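Local coordinates for xylanase and alpha-amylase inhibitor protein (Scadoxus multiflorus, PDB 3MU7) that probably inhibits xylanases and alpha-amylases and has a TIM-barrel fold of the glycosyl hydrolase family 18 type, at residues W178-N183 with G250-D255; N67-L72 with V117-D122. One frame throughout, in Å; residues are numbered along the deposited sequence.

Contact 1 of 2, residues W178-N183 with G250-D255; sequences WVQFYN and GIMLWD
The backbones of Trp178 and Met252 come no nearer than 6.1 Å between their CA atoms, because the two strands of this TIM barrel are not neighbours: strand 213-218 lies between them and pairs with both. Side chains therefore make the whole contact. Met252 has CG anti to its backbone N (chi1 174°), then bends at both following torsions, which carries SD and CE toward Tyr182 and leaves the CB-CG part beside Trp178. Its CB packs 3.5 Å from Trp178 CB, the root of an indole whose NE1 leads off to Asp122. At the other end Met252 CE sits 3.5 Å from Tyr182 OH, near the plane of the phenol ring and at its edge. An alanine here would keep the CB contact but would probably open a gap between Trp178 and Tyr182 and deprive the hydroxyl end of Tyr182 of packing on that side. The Tyr182 and Trp254 rings are near parallel but slid apart, with little overlap. Trp254 precedes a cis peptide bond, as does the tryptophan ending the last barrel strand in family 18 chitinases. Trp254 CB lies 3.4 Å from Tyr182 OH.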
loop_
_atom_site.group_PDB
_atom_site.type_symbol
_atom_site.label_atom_id
_atom_site.label_comp_id
_atom_site.label_asym_id
_atom_site.label_seq_id
_atom_site.Cartn_x
_atom_site.Cartn_y
_atom_site.Cartn_z
ATOM N N TRP A 178 2.170 6.128 -0.733
ATOM C CA TRP A 178 1.943 6.040 -2.178
ATOM C C TRP A 178 0.628 6.734 -2.445
ATOM O O TRP A 178 -0.436 6.307 -1.974
ATOM C CB TRP A 178 1.924 4.598 -2.713
ATOM C CG TRP A 178 1.929 3.554 -1.649
ATOM C CD1 TRP A 178 0.854 3.100 -0.938
ATOM C CD2 TRP A 178 3.071 2.842 -1.154
ATOM N NE1 TRP A 178 1.261 2.152 -0.025
ATOM C CE2 TRP A 178 2.615 1.975 -0.139
ATOM C CE3 TRP A 178 4.437 2.852 -1.470
ATOM C CZ2 TRP A 178 3.477 1.121 0.560
ATOM C CZ3 TRP A 178 5.294 2.012 -0.766
ATOM C CH2 TRP A 178 4.810 1.157 0.233
ATOM N N VAL A 179 0.712 7.835 -3.177
ATOM C CA VAL A 179 -0.458 8.635 -3.488
ATOM C C VAL A 179 -1.164 8.035 -4.701
ATOM O O VAL A 179 -0.520 7.742 -5.714
ATOM C CB VAL A 179 -0.051 10.098 -3.770
ATOM C CG1 VAL A 179 -1.261 10.946 -4.081
ATOM C CG2 VAL A 179 0.723 10.685 -2.585
ATOM N N GLN A 180 -2.480 7.870 -4.605
ATOM C CA GLN A 180 -3.256 7.318 -5.707
ATOM C C GLN A 180 -3.535 8.387 -6.751
ATOM O O GLN A 180 -4.505 9.141 -6.633
ATOM C CB GLN A 180 -4.570 6.739 -5.205
ATOM C CG GLN A 180 -4.436 5.650 -4.166
ATOM C CD GLN A 180 -5.794 5.192 -3.702
ATOM O OE1 GLN A 180 -6.609 4.726 -4.504
ATOM N NE2 GLN A 180 -6.062 5.328 -2.413
ATOM N N PHE A 181 -2.676 8.465 -7.763
ATOM C CA PHE A 181 -2.911 9.392 -8.869
ATOM C C PHE A 181 -3.817 8.741 -9.912
ATOM O O PHE A 181 -3.453 8.581 -11.075
ATOM C CB PHE A 181 -1.585 9.881 -9.457
ATOM C CG PHE A 181 -0.774 10.718 -8.504
ATOM C CD1 PHE A 181 -1.180 12.002 -8.166
ATOM C CD2 PHE A 181 0.398 10.224 -7.949
ATOM C CE1 PHE A 181 -0.428 12.777 -7.288
ATOM C CE2 PHE A 181 1.154 10.998 -7.081
ATOM C CZ PHE A 181 0.741 12.275 -6.750
ATOM N N TYR A 182 -5.003 8.352 -9.467
ATOM C CA TYR A 182 -5.993 7.734 -10.344
ATOM C C TYR A 182 -7.349 7.790 -9.664
ATOM O O TYR A 182 -7.446 8.163 -8.488
ATOM C CB TYR A 182 -5.603 6.298 -10.740
ATOM C CG TYR A 182 -5.192 5.390 -9.601
ATOM C CD1 TYR A 182 -6.123 4.574 -8.978
ATOM C CD2 TYR A 182 -3.865 5.335 -9.161
ATOM C CE1 TYR A 182 -5.756 3.732 -7.938
ATOM C CE2 TYR A 182 -3.494 4.494 -8.117
ATOM C CZ TYR A 182 -4.442 3.700 -7.515
ATOM O OH TYR A 182 -4.057 2.875 -6.481
ATOM N N ASN A 183 -8.400 7.454 -10.413
ATOM C CA ASN A 183 -9.786 7.623 -9.951
ATOM C C ASN A 183 -10.042 9.003 -9.361
ATOM O O ASN A 183 -10.728 9.134 -8.347
ATOM C CB ASN A 183 -10.166 6.545 -8.932
ATOM C CG ASN A 183 -10.110 5.160 -9.513
ATOM O OD1 ASN A 183 -10.489 4.945 -10.665
ATOM N ND2 ASN A 183 -9.616 4.211 -8.732
ATOM N N GLY A 250 9.705 6.335 -5.669
ATOM C CA GLY A 250 9.470 5.423 -6.781
ATOM C C GLY A 250 8.006 5.475 -7.173
ATOM O O GLY A 250 7.342 6.507 -6.996
ATOM N N ILE A 251 7.501 4.372 -7.722
ATOM C CA ILE A 251 6.086 4.285 -8.070
ATOM C C ILE A 251 5.402 3.127 -7.360
ATOM O O ILE A 251 6.045 2.172 -6.928
ATOM C CB ILE A 251 5.830 4.193 -9.600
ATOM C CG1 ILE A 251 6.405 2.898 -10.179
ATOM C CG2 ILE A 251 6.349 5.446 -10.318
ATOM C CD1 ILE A 251 6.005 2.623 -11.625
ATOM N N MET A 252 4.090 3.256 -7.230
ATOM C CA MET A 252 3.235 2.173 -6.776
ATOM C C MET A 252 2.308 1.818 -7.934
ATOM O O MET A 252 1.895 2.703 -8.692
ATOM C CB MET A 252 2.464 2.596 -5.524
ATOM C CG MET A 252 1.423 1.591 -5.023
ATOM S SD MET A 252 -0.195 1.712 -5.829
ATOM C CE MET A 252 -0.915 3.083 -4.931
ATOM N N LEU A 253 1.999 0.529 -8.083
ATOM C CA LEU A 253 1.107 0.075 -9.139
ATOM C C LEU A 253 -0.125 -0.622 -8.596
ATOM O O LEU A 253 -0.038 -1.542 -7.760
ATOM C CB LEU A 253 1.840 -0.846 -10.124
ATOM C CG LEU A 253 2.905 -0.168 -10.982
ATOM C CD1 LEU A 253 3.677 -1.211 -11.771
ATOM C CD2 LEU A 253 2.299 0.865 -11.919
ATOM N N TRP A 254 -1.256 -0.196 -9.113
ATOM C CA TRP A 254 -2.538 -0.840 -8.865
ATOM C C TRP A 254 -2.869 -1.595 -10.157
ATOM O O TRP A 254 -3.262 -0.996 -11.123
ATOM C CB TRP A 254 -3.620 0.228 -8.591
ATOM C CG TRP A 254 -4.951 -0.475 -8.298
ATOM C CD1 TRP A 254 -5.967 -0.707 -9.151
ATOM C CD2 TRP A 254 -5.322 -1.053 -7.056
ATOM N NE1 TRP A 254 -6.971 -1.403 -8.496
ATOM C CE2 TRP A 254 -6.587 -1.634 -7.207
ATOM C CE3 TRP A 254 -4.715 -1.099 -5.813
ATOM C CZ2 TRP A 254 -7.238 -2.289 -6.147
ATOM C CZ3 TRP A 254 -5.326 -1.754 -4.801
ATOM C CH2 TRP A 254 -6.600 -2.319 -4.963
ATOM N N ASP A 255 -2.630 -2.899 -10.226
ATOM C CA ASP A 255 -2.217 -3.800 -9.160
ATOM C C ASP A 255 -1.572 -5.040 -9.867
ATOM O O ASP A 255 -1.537 -5.111 -11.044
ATOM C CB ASP A 255 -3.402 -4.289 -8.301
ATOM C CG ASP A 255 -4.528 -4.903 -9.137
ATOM O OD1 ASP A 255 -4.328 -5.373 -10.214
ATOM O OD2 ASP A 255 -5.636 -4.813 -8.660
#

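Contact 2 of 2, residues N67-L72 with V117-D122; sequences NVKVLL and VLDGID
Val70 and Asp119 meet through two bonds. Asp119 N donates to Val70 O (2.8 Å), and Asp119 OD2 receives Val70 N at 2.9 Å in an almost straight bond, taken on the anti side of the carboxylate. With CG beside its own backbone N (chi1 -61°), Asp119 folds its carboxylate back to the Val70 amide, so a side chain continues the ladder before regular parallel pairing begins; Gln64 also bonds to OD2. Farther on, Leu72 N reaches Gly120 O at 3.1 Å and Asp122 N reaches Leu72 O at 2.8 Å. The tight part faces the helices: Leu118 CD1 presses on Leu72 CB at 3.5 Å, closer than usual for two carbons, while Phe100 packs on both leucines. On the other face of the sheet, Leu71 CD2 fills the place beside Gly120 CA (3.6 Å) where any side chain would collide, and the backbone angles of Gly120 themselves demand glycine. The solvent side is looser. The side chain of exposed Lys69 meets Asp119 only at CB, 4.0 Å from Asp119 CB, and its extended chain leaves NZ 6.5 Å from Asp119 OD1, too far for a salt bridge. Parallel neighbouring strands of this kind build the TIM barrel, and Asp119 and Asp122 occupy the first two aspartate positions of the family 18 DxxDxDxE signature, whose third aspartate is replaced by histidine in this protein.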
loop_
_atom_site.group_PDB
_atom_site.type_symbol
_atom_site.label_atom_id
_atom_site.label_comp_id
_atom_site.label_asym_id
_atom_site.label_seq_id
_atom_site.Cartn_x
_atom_site.Cartn_y
_atom_site.Cartn_z
ATOM N N ASN A 67 14.441 -10.384 -0.723
ATOM C CA ASN A 67 14.586 -8.971 -0.341
ATOM C C ASN A 67 13.468 -8.129 -0.953
ATOM O O ASN A 67 13.510 -6.899 -0.913
ATOM C CB ASN A 67 15.946 -8.404 -0.775
ATOM C CG ASN A 67 16.295 -7.126 -0.044
ATOM O OD1 ASN A 67 16.019 -6.984 1.142
ATOM N ND2 ASN A 67 16.888 -6.177 -0.758
ATOM N N VAL A 68 12.229 -8.705 -0.959
ATOM C CA VAL A 68 10.972 -7.981 -1.123
ATOM C C VAL A 68 10.267 -7.812 0.221
ATOM O O VAL A 68 10.052 -8.787 0.954
ATOM C CB VAL A 68 10.057 -8.714 -2.135
ATOM C CG1 VAL A 68 8.808 -7.889 -2.407
ATOM C CG2 VAL A 68 10.796 -8.991 -3.430
ATOM N N LYS A 69 9.917 -6.579 0.559
ATOM C CA LYS A 69 9.150 -6.321 1.772
ATOM C C LYS A 69 7.678 -6.606 1.517
ATOM O O LYS A 69 7.132 -6.230 0.474
ATOM C CB LYS A 69 9.342 -4.881 2.239
ATOM C CG LYS A 69 10.746 -4.586 2.760
ATOM C CD LYS A 69 10.867 -3.179 3.321
ATOM C CE LYS A 69 12.131 -3.038 4.166
ATOM N NZ LYS A 69 12.288 -1.657 4.703
ATOM N N VAL A 70 7.048 -7.281 2.470
ATOM C CA VAL A 70 5.654 -7.681 2.344
ATOM C C VAL A 70 4.838 -7.019 3.445
ATOM O O VAL A 70 5.120 -7.202 4.637
ATOM C CB VAL A 70 5.493 -9.213 2.424
ATOM C CG1 VAL A 70 4.048 -9.598 2.198
ATOM C CG2 VAL A 70 6.389 -9.908 1.396
ATOM N N LEU A 71 3.834 -6.251 3.037
ATOM C CA LEU A 71 2.976 -5.511 3.968
ATOM C C LEU A 71 1.569 -6.053 3.906
ATOM O O LEU A 71 1.164 -6.638 2.898
ATOM C CB LEU A 71 2.939 -4.025 3.610
ATOM C CG LEU A 71 4.257 -3.307 3.338
ATOM C CD1 LEU A 71 3.996 -1.862 2.924
ATOM C CD2 LEU A 71 5.179 -3.358 4.520
ATOM N N LEU A 72 0.823 -5.867 4.992
ATOM C CA LEU A 72 -0.614 -6.081 4.981
ATOM C C LEU A 72 -1.299 -4.733 4.942
ATOM O O LEU A 72 -0.993 -3.832 5.737
ATOM C CB LEU A 72 -1.088 -6.830 6.230
ATOM C CG LEU A 72 -2.604 -7.001 6.405
ATOM C CD1 LEU A 72 -3.206 -7.874 5.302
ATOM C CD2 LEU A 72 -2.932 -7.559 7.782
ATOM N N VAL A 117 6.079 -13.386 9.487
ATOM C CA VAL A 117 6.123 -12.097 10.161
ATOM C C VAL A 117 6.274 -11.052 9.071
ATOM O O VAL A 117 7.263 -11.040 8.338
ATOM C CB VAL A 117 7.288 -12.005 11.173
ATOM C CG1 VAL A 117 7.340 -10.617 11.800
ATOM C CG2 VAL A 117 7.145 -13.075 12.256
ATOM N N LEU A 118 5.279 -10.185 8.960
ATOM C CA LEU A 118 5.240 -9.188 7.899
ATOM C C LEU A 118 6.172 -8.022 8.168
ATOM O O LEU A 118 6.610 -7.798 9.302
ATOM C CB LEU A 118 3.814 -8.683 7.693
ATOM C CG LEU A 118 2.771 -9.728 7.314
ATOM C CD1 LEU A 118 1.480 -9.020 6.976
ATOM C CD2 LEU A 118 3.229 -10.585 6.143
ATOM N N ASP A 119 6.464 -7.273 7.110
ATOM C CA ASP A 119 7.356 -6.133 7.187
ATOM C C ASP A 119 6.672 -4.818 7.517
ATOM O O ASP A 119 7.344 -3.800 7.645
ATOM C CB ASP A 119 8.150 -6.021 5.897
ATOM C CG ASP A 119 8.987 -7.246 5.650
ATOM O OD1 ASP A 119 9.943 -7.460 6.425
ATOM O OD2 ASP A 119 8.665 -8.009 4.721
ATOM N N GLY A 120 5.350 -4.829 7.660
ATOM C CA GLY A 120 4.645 -3.613 8.027
ATOM C C GLY A 120 3.185 -3.621 7.661
ATOM O O GLY A 120 2.650 -4.619 7.153
ATOM N N ILE A 121 2.557 -2.476 7.927
ATOM C CA ILE A 121 1.129 -2.265 7.731
ATOM C C ILE A 121 0.907 -1.051 6.851
ATOM O O ILE A 121 1.499 0.008 7.081
ATOM C CB ILE A 121 0.396 -2.042 9.091
ATOM C CG1 ILE A 121 0.629 -3.205 10.073
ATOM C CG2 ILE A 121 -1.093 -1.744 8.875
ATOM C CD1 ILE A 121 0.111 -4.553 9.602
ATOM N N ASP A 122 0.036 -1.220 5.863
ATOM C CA ASP A 122 -0.337 -0.164 4.931
ATOM C C ASP A 122 -1.751 0.325 5.238
ATOM O O ASP A 122 -2.690 -0.468 5.299
ATOM C CB ASP A 122 -0.262 -0.722 3.510
ATOM C CG ASP A 122 -0.736 0.252 2.463
ATOM O OD1 ASP A 122 -0.099 1.315 2.305
ATOM O OD2 ASP A 122 -1.731 -0.061 1.776
#

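Contact 2 is complete in the chain before contact 1 begins, and their centres are about 17 Å apart, yet both belong to one closed barrel sheet. Contact 2 joins the adjacent strands 69-76 and 120-125; strand 151-154 then leads to strand 176-180, from which contact 1 reaches past strand 213-218 to strand 248-254. The two meet inside the barrel through Trp178, whose NE1 lies 2.8 Å from Asp122 OD1 in a probable hydrogen bond and whose CZ2 packs on Leu71 CD1. Tyr8 of strand 5-9 reaches both contacts, bonding to Asp122 and touching Met252 and Trp254. Early and late strands thus share one interior, at the position of the family 18 signature.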